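Local coordinates for protein Baccell_00875 (Bacteroides cellulosilyticus DSM 14838, PDB 5NO8) that probably acts as a polysaccharide lyase that removes L-rhamnose caps linked to glucuronic acid in complex arabinogalactan proteins, at residues Tyr623-Cys628 with Ser632-Arg637; Pro573-Phe578 with Thr616-Val621; Leu587-Ile592 with Ala638-Arg643; Gln550-Leu555 with Gln562-Glu567. All coordinates share one frame; numbering follows the deposited sequence.

Contact 1 (Tyr623-Cys628 with Ser632-Arg637)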
loop_
_atom_site.group_PDB
_atom_site.type_symbol
_atom_site.label_atom_id
_atom_site.label_comp_id
_atom_site.label_asym_id
_atom_site.label_seq_id
_atom_site.Cartn_x
_atom_site.Cartn_y
_atom_site.Cartn_z
ATOM N N TYR A 623 1.111 -4.268 -16.699
ATOM C CA TYR A 623 1.406 -3.770 -18.061
ATOM C C TYR A 623 2.216 -4.800 -18.871
ATOM O O TYR A 623 1.830 -5.174 -19.999
ATOM C CB TYR A 623 2.117 -2.417 -17.963
ATOM C CG TYR A 623 2.900 -1.987 -19.177
ATOM C CD1 TYR A 623 2.267 -1.376 -20.263
ATOM C CD2 TYR A 623 4.278 -2.144 -19.217
ATOM C CE1 TYR A 623 3.001 -0.969 -21.378
ATOM C CE2 TYR A 623 5.015 -1.748 -20.308
ATOM C CZ TYR A 623 4.374 -1.179 -21.384
ATOM O OH TYR A 623 5.143 -0.799 -22.454
ATOM N N TYR A 624 3.294 -5.294 -18.283
ATOM C CA TYR A 624 4.111 -6.306 -18.975
ATOM C C TYR A 624 3.348 -7.611 -19.157
ATOM O O TYR A 624 3.470 -8.261 -20.200
ATOM C CB TYR A 624 5.422 -6.579 -18.252
ATOM C CG TYR A 624 6.431 -5.463 -18.263
ATOM C CD1 TYR A 624 6.915 -4.945 -19.458
ATOM C CD2 TYR A 624 6.938 -4.944 -17.081
ATOM C CE1 TYR A 624 7.845 -3.935 -19.478
ATOM C CE2 TYR A 624 7.876 -3.941 -17.089
ATOM C CZ TYR A 624 8.319 -3.430 -18.306
ATOM O OH TYR A 624 9.242 -2.442 -18.318
ATOM N N TYR A 625 2.571 -8.018 -18.153
ATOM C CA TYR A 625 1.809 -9.249 -18.237
ATOM C C TYR A 625 0.789 -9.179 -19.399
ATOM O O TYR A 625 0.583 -10.175 -20.102
ATOM C CB TYR A 625 1.122 -9.541 -16.905
ATOM C CG TYR A 625 0.322 -10.799 -16.905
ATOM C CD1 TYR A 625 0.928 -12.027 -16.684
ATOM C CD2 TYR A 625 -1.037 -10.777 -17.159
ATOM C CE1 TYR A 625 0.184 -13.201 -16.694
ATOM C CE2 TYR A 625 -1.789 -11.944 -17.183
ATOM C CZ TYR A 625 -1.173 -13.156 -16.938
ATOM O OH TYR A 625 -1.922 -14.315 -16.964
ATOM N N ALA A 626 0.145 -8.014 -19.593
ATOM C CA ALA A 626 -0.764 -7.823 -20.716
ATOM C C ALA A 626 -0.034 -7.926 -22.073
ATOM O O ALA A 626 -0.602 -8.470 -23.026
ATOM C CB ALA A 626 -1.511 -6.504 -20.616
ATOM N N LEU A 627 1.187 -7.411 -22.148
ATOM C CA LEU A 627 2.016 -7.568 -23.356
ATOM C C LEU A 627 2.387 -9.034 -23.620
ATOM O O LEU A 627 2.444 -9.466 -24.766
ATOM C CB LEU A 627 3.291 -6.736 -23.243
ATOM C CG LEU A 627 3.138 -5.210 -23.268
ATOM C CD1 LEU A 627 4.472 -4.528 -23.087
ATOM C CD2 LEU A 627 2.487 -4.766 -24.566
ATOM N N CYS A 628 2.649 -9.775 -22.546
ATOM C CA CYS A 628 3.040 -11.185 -22.608
ATOM C C CYS A 628 1.910 -12.117 -23.047
ATOM O O CYS A 628 2.134 -13.043 -23.827
ATOM C CB CYS A 628 3.593 -11.644 -21.240
ATOM S SG CYS A 628 5.202 -11.001 -20.735
ATOM N N SER A 632 -5.932 -7.958 -22.050
ATOM C CA SER A 632 -6.031 -6.511 -21.900
ATOM C C SER A 632 -6.711 -6.057 -20.594
ATOM O O SER A 632 -6.606 -4.874 -20.239
ATOM C CB SER A 632 -6.744 -5.904 -23.100
ATOM O OG SER A 632 -8.099 -6.296 -23.099
ATOM N N SER A 633 -7.379 -6.976 -19.887
ATOM C CA SER A 633 -7.916 -6.664 -18.555
ATOM C C SER A 633 -6.764 -6.232 -17.636
ATOM O O SER A 633 -6.951 -5.386 -16.776
ATOM C CB SER A 633 -8.756 -7.818 -17.949
ATOM O OG SER A 633 -7.951 -8.920 -17.499
ATOM N N TYR A 634 -5.581 -6.813 -17.822
ATOM C CA TYR A 634 -4.411 -6.409 -17.067
ATOM C C TYR A 634 -3.876 -5.042 -17.406
ATOM O O TYR A 634 -3.377 -4.363 -16.504
ATOM C CB TYR A 634 -3.318 -7.478 -17.103
ATOM C CG TYR A 634 -3.600 -8.546 -16.076
ATOM C CD1 TYR A 634 -4.413 -9.642 -16.377
ATOM C CD2 TYR A 634 -3.109 -8.427 -14.781
ATOM C CE1 TYR A 634 -4.706 -10.619 -15.416
ATOM C CE2 TYR A 634 -3.386 -9.397 -13.821
ATOM C CZ TYR A 634 -4.185 -10.487 -14.151
ATOM O OH TYR A 634 -4.447 -11.429 -13.194
ATOM N N GLN A 635 -3.999 -4.605 -18.665
ATOM C CA GLN A 635 -3.655 -3.244 -19.001
ATOM C C GLN A 635 -4.591 -2.237 -18.306
ATOM O O GLN A 635 -4.118 -1.195 -17.846
ATOM C CB GLN A 635 -3.621 -3.017 -20.527
ATOM C CG GLN A 635 -3.333 -1.586 -20.983
ATOM C CD GLN A 635 -2.030 -1.018 -20.475
ATOM O OE1 GLN A 635 -1.089 -1.753 -20.155
ATOM N NE2 GLN A 635 -1.960 0.301 -20.388
ATOM N N LYS A 636 -5.880 -2.540 -18.237
ATOM C CA LYS A 636 -6.826 -1.664 -17.533
ATOM C C LYS A 636 -6.485 -1.618 -16.042
ATOM O O LYS A 636 -6.559 -0.561 -15.406
ATOM C CB LYS A 636 -8.258 -2.126 -17.730
ATOM C CG LYS A 636 -8.712 -2.091 -19.176
ATOM C CD LYS A 636 -8.693 -0.693 -19.736
ATOM C CE LYS A 636 -9.590 -0.621 -20.958
ATOM N NZ LYS A 636 -9.450 0.711 -21.609
ATOM N N ARG A 637 -6.098 -2.762 -15.494
ATOM C CA ARG A 637 -5.644 -2.808 -14.103
ATOM C C ARG A 637 -4.369 -2.028 -13.854
ATOM O O ARG A 637 -4.268 -1.263 -12.887
ATOM C CB ARG A 637 -5.561 -4.242 -13.622
ATOM C CG ARG A 637 -6.945 -4.855 -13.534
ATOM C CD ARG A 637 -6.867 -6.342 -13.267
ATOM N NE ARG A 637 -6.314 -6.604 -11.940
ATOM C CZ ARG A 637 -6.138 -7.816 -11.427
ATOM N NH1 ARG A 637 -6.456 -8.913 -12.131
ATOM N NH2 ARG A 637 -5.625 -7.929 -10.215
HETATM O O HOH W 1 0.223 -3.519 -21.696
#
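The Y625 ring turns its CD2-CE2 edge against one face of Y634, in a tilted T-shaped (edge-to-face) pair with centroids 4.6 Å apart and planes at 62°. Y625 CD2 comes closest, 3.6 Å from Y634 CG, and lies toward the rim of the Y634 face rather than over its centre. With CG anti to the backbone N (chi1 -180°), Y625 swings beside its own carbonyl carbon and meets a ring that leans from the facing helix. The hydroxyl of Y634 bonds beyond the pair to E576 OE2, which anchors the ring at its far end, and Y622 forms a further edge-to-face contact with it.

The small side chain of A626 allows the two backbones to come close: its CB is 3.7 Å from Q635 N and also touches the CB atoms of Y634 and Q635. On the other flank Q635, bent at chi2, brings OE1 to the edge of the Y623 ring, 3.4 Å from CD1. Water 1 spans the gap, donating to Y623 O at 2.9 Å and to Q635 OE1 at 2.7 Å, while Q635 NE2 is taken by E639 OE2 and V690 O.

The two segments form a helical hairpin, their axes 7.5 Å apart and nearly antiparallel at 164°, joining the end of helix 615-629 to the start of helix 632-644. Y625 and Y634 also pack on M572 of helix 562-576, Y623 rests on L689 and V690 of helix 682-692, and Y624 faces helix 542-559.

Contact 2 (Pro573-Phe578 with Thr616-Val621)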
loop_
_atom_site.group_PDB
_atom_site.type_symbol
_atom_site.label_atom_id
_atom_site.label_comp_id
_atom_site.label_asym_id
_atom_site.label_seq_id
_atom_site.Cartn_x
_atom_site.Cartn_y
_atom_site.Cartn_z
ATOM N N PRO A 573 -0.448 -14.652 -8.624
ATOM C CA PRO A 573 -1.408 -14.653 -7.501
ATOM C C PRO A 573 -0.802 -14.205 -6.170
ATOM O O PRO A 573 -1.496 -13.590 -5.340
ATOM C CB PRO A 573 -1.876 -16.112 -7.427
ATOM C CG PRO A 573 -1.579 -16.673 -8.780
ATOM C CD PRO A 573 -0.292 -16.017 -9.163
ATOM N N VAL A 574 0.473 -14.499 -5.969
ATOM C CA VAL A 574 1.209 -14.053 -4.814
ATOM C C VAL A 574 1.375 -12.519 -4.825
ATOM O O VAL A 574 1.218 -11.855 -3.783
ATOM C CB VAL A 574 2.544 -14.840 -4.701
ATOM C CG1 VAL A 574 3.453 -14.272 -3.651
ATOM C CG2 VAL A 574 2.245 -16.311 -4.412
ATOM N N LEU A 575 1.623 -11.945 -6.003
ATOM C CA LEU A 575 1.693 -10.490 -6.111
ATOM C C LEU A 575 0.335 -9.829 -5.919
ATOM O O LEU A 575 0.226 -8.775 -5.248
ATOM C CB LEU A 575 2.246 -10.070 -7.475
ATOM C CG LEU A 575 2.356 -8.565 -7.686
ATOM C CD1 LEU A 575 3.226 -7.956 -6.632
ATOM C CD2 LEU A 575 2.936 -8.252 -9.049
ATOM N N GLU A 576 -0.694 -10.424 -6.500
ATOM C CA GLU A 576 -2.042 -9.868 -6.414
ATOM C C GLU A 576 -2.607 -9.896 -5.012
ATOM O O GLU A 576 -3.458 -9.063 -4.680
ATOM C CB GLU A 576 -3.009 -10.553 -7.388
ATOM C CG GLU A 576 -2.623 -10.286 -8.839
ATOM C CD GLU A 576 -3.628 -10.803 -9.836
ATOM O OE1 GLU A 576 -4.847 -10.708 -9.564
ATOM O OE2 GLU A 576 -3.206 -11.270 -10.910
ATOM N N ALA A 577 -2.108 -10.803 -4.175
ATOM C CA ALA A 577 -2.589 -10.906 -2.793
ATOM C C ALA A 577 -2.265 -9.671 -1.926
ATOM O O ALA A 577 -2.952 -9.404 -0.929
ATOM C CB ALA A 577 -2.050 -12.175 -2.143
ATOM N N PHE A 578 -1.242 -8.915 -2.317
ATOM C CA PHE A 578 -0.871 -7.683 -1.617
ATOM C C PHE A 578 -1.900 -6.557 -1.761
ATOM O O PHE A 578 -1.809 -5.571 -1.019
ATOM C CB PHE A 578 0.461 -7.143 -2.147
ATOM C CG PHE A 578 1.674 -7.921 -1.710
ATOM C CD1 PHE A 578 2.326 -7.588 -0.525
ATOM C CD2 PHE A 578 2.197 -8.927 -2.504
ATOM C CE1 PHE A 578 3.474 -8.271 -0.141
ATOM C CE2 PHE A 578 3.367 -9.612 -2.127
ATOM C CZ PHE A 578 3.974 -9.300 -0.934
ATOM N N THR A 616 3.306 1.122 -7.583
ATOM C CA THR A 616 3.253 1.203 -9.053
ATOM C C THR A 616 4.076 0.134 -9.744
ATOM O O THR A 616 3.852 -0.120 -10.905
ATOM C CB THR A 616 3.648 2.593 -9.593
ATOM O OG1 THR A 616 4.997 2.912 -9.282
ATOM C CG2 THR A 616 2.727 3.682 -9.003
ATOM N N ILE A 617 4.982 -0.542 -9.031
ATOM C CA ILE A 617 5.702 -1.645 -9.667
ATOM C C ILE A 617 4.705 -2.724 -10.070
ATOM O O ILE A 617 4.844 -3.346 -11.116
ATOM C CB ILE A 617 6.765 -2.288 -8.740
ATOM C CG1 ILE A 617 7.768 -1.274 -8.218
ATOM C CG2 ILE A 617 7.532 -3.360 -9.524
ATOM C CD1 ILE A 617 8.540 -1.798 -7.030
ATOM N N THR A 618 3.671 -2.952 -9.242
ATOM C CA THR A 618 2.623 -3.884 -9.596
ATOM C C THR A 618 1.896 -3.453 -10.882
ATOM O O THR A 618 1.582 -4.282 -11.711
ATOM C CB THR A 618 1.647 -4.075 -8.429
ATOM O OG1 THR A 618 2.383 -4.634 -7.336
ATOM C CG2 THR A 618 0.500 -5.002 -8.777
ATOM N N GLY A 619 1.666 -2.151 -11.037
ATOM C CA GLY A 619 1.166 -1.606 -12.292
ATOM C C GLY A 619 2.081 -1.967 -13.458
ATOM O O GLY A 619 1.597 -2.383 -14.483
ATOM N N ALA A 620 3.386 -1.775 -13.288
ATOM C CA ALA A 620 4.346 -2.161 -14.326
ATOM C C ALA A 620 4.226 -3.638 -14.677
ATOM O O ALA A 620 4.173 -4.004 -15.854
ATOM C CB ALA A 620 5.748 -1.828 -13.914
ATOM N N VAL A 621 4.135 -4.487 -13.649
ATOM C CA VAL A 621 3.952 -5.906 -13.843
ATOM C C VAL A 621 2.711 -6.223 -14.648
ATOM O O VAL A 621 2.758 -7.070 -15.557
ATOM C CB VAL A 621 3.896 -6.665 -12.493
ATOM C CG1 VAL A 621 3.407 -8.109 -12.689
ATOM C CG2 VAL A 621 5.248 -6.623 -11.808
HETATM O O HOH W 2 0.947 -5.937 -5.504
#
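The last turn or so of helix 562-576, kinked at P573 and V574, faces the first turns of helix 615-629, with L575 CA and T618 CA 7.5 Å apart. This is packing between neighbouring helices of a many-helix domain, consistent with an alpha/alpha toroid, made by one leucine against residues three apart, T618 and V621, on the same side of the partner helix. L575 holds CG anti to its backbone N (chi1 180°), which carries the branch point toward helix 615-629, where the two methyls part, tip to tip with their partners. CD1 touches T618 OG1 at 3.5 Å. CD2 takes the other branch and meets V621 CG1 at 3.7 Å, with V621 CB and CG2 only slightly farther off. Replacing L575 with an alanine would probably open a gap over V621 and leave the T618 side chain without its apolar cover. From helix 542-559, A546 also packs on L575 and I549 on V621, so three helices meet in this buried layer. T618 OG1 is bonded to Q542 NE2 as well as to a water. That water joins the two segments, accepting from T618 OG1 at 2.7 Å and donating to L575 O at 2.9 Å.

Contact 3 (Leu587-Ile592 with Ala638-Arg643)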
loop_
_atom_site.group_PDB
_atom_site.type_symbol
_atom_site.label_atom_id
_atom_site.label_comp_id
_atom_site.label_asym_id
_atom_site.label_seq_id
_atom_site.Cartn_x
_atom_site.Cartn_y
_atom_site.Cartn_z
ATOM N N LEU A 587 -6.457 2.955 -1.877
ATOM C CA LEU A 587 -6.396 1.508 -1.635
ATOM C C LEU A 587 -6.630 0.623 -2.828
ATOM O O LEU A 587 -6.196 -0.528 -2.805
ATOM C CB LEU A 587 -7.435 1.094 -0.579
ATOM C CG LEU A 587 -7.458 1.868 0.722
ATOM C CD1 LEU A 587 -8.619 1.415 1.599
ATOM C CD2 LEU A 587 -6.139 1.727 1.433
ATOM N N ASN A 588 -7.314 1.109 -3.863
ATOM C CA ASN A 588 -7.845 0.218 -4.889
ATOM C C ASN A 588 -6.711 -0.283 -5.787
ATOM O O ASN A 588 -6.098 0.480 -6.514
ATOM C CB ASN A 588 -8.932 0.900 -5.720
ATOM C CG ASN A 588 -9.727 -0.092 -6.523
ATOM O OD1 ASN A 588 -10.697 -0.718 -6.033
ATOM N ND2 ASN A 588 -9.339 -0.258 -7.741
ATOM N N GLU A 589 -6.415 -1.569 -5.681
ATOM C CA GLU A 589 -5.256 -2.169 -6.339
ATOM C C GLU A 589 -3.924 -1.536 -5.918
ATOM O O GLU A 589 -2.989 -1.468 -6.691
ATOM C CB GLU A 589 -5.428 -2.191 -7.856
ATOM C CG GLU A 589 -6.665 -2.924 -8.327
ATOM C CD GLU A 589 -6.497 -3.442 -9.757
ATOM O OE1 GLU A 589 -6.865 -2.674 -10.675
ATOM O OE2 GLU A 589 -5.982 -4.588 -9.941
ATOM N N VAL A 590 -3.838 -1.105 -4.667
ATOM C CA VAL A 590 -2.642 -0.502 -4.118
ATOM C C VAL A 590 -2.055 -1.436 -3.068
ATOM O O VAL A 590 -2.640 -1.683 -2.012
ATOM C CB VAL A 590 -2.963 0.859 -3.476
ATOM C CG1 VAL A 590 -1.735 1.473 -2.826
ATOM C CG2 VAL A 590 -3.555 1.829 -4.520
ATOM N N ALA A 591 -0.837 -1.887 -3.313
ATOM C CA ALA A 591 -0.217 -2.843 -2.421
ATOM C C ALA A 591 -0.052 -2.351 -0.984
ATOM O O ALA A 591 0.360 -1.202 -0.731
ATOM C CB ALA A 591 1.132 -3.229 -2.972
ATOM N N ILE A 592 -0.275 -3.273 -0.050
ATOM C CA ILE A 592 0.031 -3.030 1.329
ATOM C C ILE A 592 1.524 -2.767 1.464
ATOM O O ILE A 592 2.346 -3.585 1.066
ATOM C CB ILE A 592 -0.325 -4.221 2.228
ATOM C CG1 ILE A 592 -1.841 -4.474 2.237
ATOM C CG2 ILE A 592 0.190 -3.969 3.656
ATOM C CD1 ILE A 592 -2.204 -5.844 2.770
ATOM N N ALA A 638 -3.404 -2.139 -14.763
ATOM C CA ALA A 638 -2.196 -1.348 -14.694
ATOM C C ALA A 638 -2.506 0.131 -14.660
ATOM O O ALA A 638 -1.882 0.891 -13.917
ATOM C CB ALA A 638 -1.290 -1.652 -15.894
ATOM N N GLU A 639 -3.443 0.547 -15.506
ATOM C CA GLU A 639 -3.845 1.962 -15.578
ATOM C C GLU A 639 -4.448 2.470 -14.262
ATOM O O GLU A 639 -4.180 3.604 -13.830
ATOM C CB GLU A 639 -4.834 2.159 -16.733
ATOM C CG GLU A 639 -4.144 2.125 -18.095
ATOM C CD GLU A 639 -5.073 1.911 -19.285
ATOM O OE1 GLU A 639 -6.312 1.907 -19.089
ATOM O OE2 GLU A 639 -4.556 1.703 -20.433
ATOM N N ASN A 640 -5.267 1.624 -13.666
ATOM C CA ASN A 640 -5.880 1.901 -12.372
ATOM C C ASN A 640 -4.825 2.065 -11.275
ATOM O O ASN A 640 -4.885 3.030 -10.482
ATOM C CB ASN A 640 -6.861 0.789 -12.022
ATOM C CG ASN A 640 -7.541 1.024 -10.697
ATOM O OD1 ASN A 640 -8.071 2.098 -10.461
ATOM N ND2 ASN A 640 -7.485 0.031 -9.815
ATOM N N VAL A 641 -3.867 1.146 -11.222
ATOM C CA VAL A 641 -2.815 1.226 -10.200
ATOM C C VAL A 641 -2.050 2.561 -10.262
ATOM O O VAL A 641 -1.894 3.262 -9.263
ATOM C CB VAL A 641 -1.783 0.065 -10.313
ATOM C CG1 VAL A 641 -0.640 0.288 -9.342
ATOM C CG2 VAL A 641 -2.443 -1.267 -10.061
ATOM N N VAL A 642 -1.563 2.916 -11.445
ATOM C CA VAL A 642 -0.737 4.107 -11.582
ATOM C C VAL A 642 -1.564 5.388 -11.443
ATOM O O VAL A 642 -1.066 6.364 -10.889
ATOM C CB VAL A 642 0.161 4.066 -12.847
ATOM C CG1 VAL A 642 1.057 2.819 -12.790
ATOM C CG2 VAL A 642 -0.646 4.122 -14.156
ATOM N N ARG A 643 -2.815 5.365 -11.893
ATOM C CA ARG A 643 -3.745 6.487 -11.734
ATOM C C ARG A 643 -3.961 6.821 -10.250
ATOM O O ARG A 643 -3.945 7.991 -9.835
ATOM C CB ARG A 643 -5.070 6.129 -12.407
ATOM C CG ARG A 643 -6.167 7.100 -12.180
ATOM C CD ARG A 643 -7.243 6.932 -13.235
ATOM N NE ARG A 643 -7.854 5.620 -13.110
ATOM C CZ ARG A 643 -7.963 4.688 -14.051
ATOM N NH1 ARG A 643 -7.534 4.885 -15.290
ATOM N NH2 ARG A 643 -8.589 3.555 -13.770
#
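E589 reaches along the flank of helix 632-644, and its CB touches V641 CG2 at 3.8 Å and nears N640 ND2. CG lies 3.4 Å from N640 ND2, and the chain, extended beyond CG, carries CD past the same nitrogen. At the tip, OE1 accepts a hydrogen bond from N640 ND2 of 2.9 Å (N-H...O 158°), on the anti lone pair that points away from OE2. Carboxylate and amide are nearly coplanar, 23° apart, although the two side chains cross at about a right angle. The second oxygen, OE2, forms a salt bridge with R637 NE, one turn before V641. The backbone takes part too: E589 O is 3.4 Å from V641 CG2. E589 sits at the third position of a type II beta turn from L587 to V590, in a left-handed conformation (phi 59°), and the turn is further tied to the helix by N588 O, which accepts from N644 ND2. A leucine in place of N640 would probably leave E589 OE1 without its N-H donor and the carboxylate freer to turn. With one neutral and one charged donor on separate oxygens, the carboxylate is probably held against rotation and helps to tie the loop to the helix.

Contact 4 (Gln550-Leu555 with Gln562-Glu567)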
loop_
_atom_site.group_PDB
_atom_site.type_symbol
_atom_site.label_atom_id
_atom_site.label_comp_id
_atom_site.label_asym_id
_atom_site.label_seq_id
_atom_site.Cartn_x
_atom_site.Cartn_y
_atom_site.Cartn_z
ATOM N N GLN A 550 8.425 -8.412 -12.655
ATOM C CA GLN A 550 8.756 -7.303 -13.569
ATOM C C GLN A 550 9.954 -7.719 -14.433
ATOM O O GLN A 550 9.939 -7.597 -15.662
ATOM C CB GLN A 550 9.098 -6.046 -12.744
ATOM C CG GLN A 550 9.463 -4.781 -13.507
ATOM C CD GLN A 550 10.027 -3.681 -12.603
ATOM O OE1 GLN A 550 10.601 -3.947 -11.526
ATOM N NE2 GLN A 550 9.877 -2.436 -13.041
ATOM N N PHE A 551 10.963 -8.268 -13.777
ATOM C CA PHE A 551 12.148 -8.764 -14.477
ATOM C C PHE A 551 11.842 -9.923 -15.419
ATOM O O PHE A 551 12.216 -9.896 -16.612
ATOM C CB PHE A 551 13.199 -9.199 -13.474
ATOM C CG PHE A 551 14.426 -9.744 -14.124
ATOM C CD1 PHE A 551 15.439 -8.905 -14.475
ATOM C CD2 PHE A 551 14.519 -11.099 -14.426
ATOM C CE1 PHE A 551 16.577 -9.381 -15.106
ATOM C CE2 PHE A 551 15.640 -11.593 -15.050
ATOM C CZ PHE A 551 16.667 -10.738 -15.386
ATOM N N LEU A 552 11.180 -10.947 -14.893
ATOM C CA LEU A 552 10.868 -12.130 -15.683
ATOM C C LEU A 552 9.980 -11.852 -16.889
ATOM O O LEU A 552 10.177 -12.447 -17.954
ATOM C CB LEU A 552 10.250 -13.228 -14.829
ATOM C CG LEU A 552 11.148 -13.883 -13.766
ATOM C CD1 LEU A 552 10.263 -14.656 -12.819
ATOM C CD2 LEU A 552 12.190 -14.814 -14.371
ATOM N N ALA A 553 8.992 -10.970 -16.735
ATOM C CA ALA A 553 8.105 -10.651 -17.842
ATOM C C ALA A 553 8.864 -9.948 -18.977
ATOM O O ALA A 553 8.648 -10.244 -20.160
ATOM C CB ALA A 553 6.938 -9.804 -17.373
ATOM N N GLN A 554 9.730 -9.020 -18.607
ATOM C CA GLN A 554 10.619 -8.368 -19.574
ATOM C C GLN A 554 11.565 -9.384 -20.225
ATOM O O GLN A 554 11.800 -9.331 -21.439
ATOM C CB GLN A 554 11.446 -7.279 -18.935
ATOM C CG GLN A 554 10.673 -6.042 -18.514
ATOM C CD GLN A 554 11.569 -5.066 -17.816
ATOM O OE1 GLN A 554 11.603 -5.005 -16.578
ATOM N NE2 GLN A 554 12.343 -4.333 -18.577
ATOM N N LEU A 555 12.112 -10.299 -19.429
ATOM C CA LEU A 555 13.003 -11.328 -19.987
ATOM C C LEU A 555 12.242 -12.213 -20.971
ATOM O O LEU A 555 12.768 -12.533 -22.037
ATOM C CB LEU A 555 13.661 -12.151 -18.880
ATOM C CG LEU A 555 14.785 -13.110 -19.322
ATOM C CD1 LEU A 555 15.858 -12.335 -20.077
ATOM C CD2 LEU A 555 15.420 -13.803 -18.116
ATOM N N GLN A 562 9.456 -19.745 -22.766
ATOM C CA GLN A 562 8.254 -19.990 -21.943
ATOM C C GLN A 562 8.532 -20.197 -20.450
ATOM O O GLN A 562 7.676 -19.857 -19.619
ATOM C CB GLN A 562 7.437 -21.170 -22.470
ATOM N N LYS A 563 9.704 -20.735 -20.092
ATOM C CA LYS A 563 10.021 -20.966 -18.684
ATOM C C LYS A 563 9.926 -19.686 -17.823
ATOM O O LYS A 563 9.574 -19.748 -16.633
ATOM C CB LYS A 563 11.396 -21.620 -18.506
ATOM C CG LYS A 563 12.608 -20.773 -18.851
ATOM C CD LYS A 563 13.834 -21.654 -19.132
ATOM C CE LYS A 563 15.092 -21.228 -18.385
ATOM N NZ LYS A 563 15.050 -21.612 -16.939
ATOM N N TYR A 564 10.228 -18.539 -18.419
ATOM C CA TYR A 564 10.123 -17.285 -17.677
ATOM C C TYR A 564 8.665 -16.844 -17.538
ATOM O O TYR A 564 8.272 -16.419 -16.453
ATOM C CB TYR A 564 11.022 -16.187 -18.269
ATOM C CG TYR A 564 12.472 -16.608 -18.391
ATOM C CD1 TYR A 564 13.160 -17.125 -17.300
ATOM C CD2 TYR A 564 13.160 -16.480 -19.596
ATOM C CE1 TYR A 564 14.485 -17.529 -17.402
ATOM C CE2 TYR A 564 14.496 -16.870 -19.708
ATOM C CZ TYR A 564 15.153 -17.398 -18.611
ATOM O OH TYR A 564 16.477 -17.791 -18.683
ATOM N N LEU A 565 7.868 -16.970 -18.598
ATOM C CA LEU A 565 6.439 -16.679 -18.519
ATOM C C LEU A 565 5.700 -17.613 -17.587
ATOM O O LEU A 565 4.771 -17.190 -16.895
ATOM C CB LEU A 565 5.744 -16.695 -19.888
ATOM C CG LEU A 565 4.272 -16.207 -19.947
ATOM C CD1 LEU A 565 4.051 -14.889 -19.198
ATOM C CD2 LEU A 565 3.791 -16.057 -21.388
ATOM N N ASP A 566 6.066 -18.894 -17.576
ATOM C CA ASP A 566 5.424 -19.842 -16.647
ATOM C C ASP A 566 5.707 -19.452 -15.180
ATOM O O ASP A 566 4.820 -19.538 -14.340
ATOM C CB ASP A 566 5.832 -21.305 -16.944
ATOM C CG ASP A 566 5.203 -21.860 -18.250
ATOM O OD1 ASP A 566 4.263 -21.254 -18.838
ATOM O OD2 ASP A 566 5.639 -22.945 -18.682
ATOM N N GLU A 567 6.903 -18.961 -14.898
ATOM C CA GLU A 567 7.227 -18.461 -13.556
ATOM C C GLU A 567 6.432 -17.182 -13.196
ATOM O O GLU A 567 5.911 -17.064 -12.083
ATOM C CB GLU A 567 8.716 -18.226 -13.400
ATOM C CG GLU A 567 9.148 -17.915 -11.965
ATOM C CD GLU A 567 8.807 -19.013 -10.965
ATOM O OE1 GLU A 567 8.821 -20.192 -11.367
ATOM O OE2 GLU A 567 8.553 -18.702 -9.777
#
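Segments 550-555 and 562-567, on helices 542-559 and 562-576, run roughly antiparallel, with axes 8.4 Å apart at 147° and with L552 and Y564 the nearest pair of CA atoms at 5.6 Å. Y564 supplies the largest share of the contact from its helix. The CD2 methyl of L555 sits over the centre of its ring, 3.6 Å from the centroid and 12° off the normal, a well-centred CH-pi contact. L555 CG follows along the CD2-CE2 side of the ring. K563 CG, from the same helix as the tyrosine, covers the opposite face, so the ring is held between two aliphatic groups.

L552 works with both of its methyls. CD2 meets Y564 CD1 at 3.9 Å, approaching neither squarely over the face nor at the edge, while CD1 presses on E567 CG at 3.5 Å. With CG beside the backbone N (chi1 -67°), the branch of L552 opens between the tyrosine and the glutamate. E567 offers only its aliphatic part: bent at chi2, it leads its carboxylate away to R570 and Q571. The Y564 hydroxyl likewise leaves the interface and bonds to D524 OD1, an atom shared with K563 NZ, which fastens the pair to helix 509-529.

Joined by a very short loop, the two helices make an antiparallel helical hairpin, the building unit of alpha/alpha-toroid domains, which is consistent with the many-helix C-terminal half of this lyase.

How the contacts relate
From the N-terminal side, contact 4 comes first and closes the short loop between helices 542-559 and 562-576. The end of the latter helix then opens contact 2, which closes at the start of helix 615-629. Before that closure the chain has passed 587-592, which pairs only later with 638-643, so contacts 2 and 3 cross. Contact 1, the local turn from helix 615-629 to helix 632-644, follows contact 2 and falls within the span of contact 3. R637 NH2 reaches E576 of contact 2, F578 O accepts from I592 N, and Y624 packs on A553, so loop 587-592 and the helices are tied into one block.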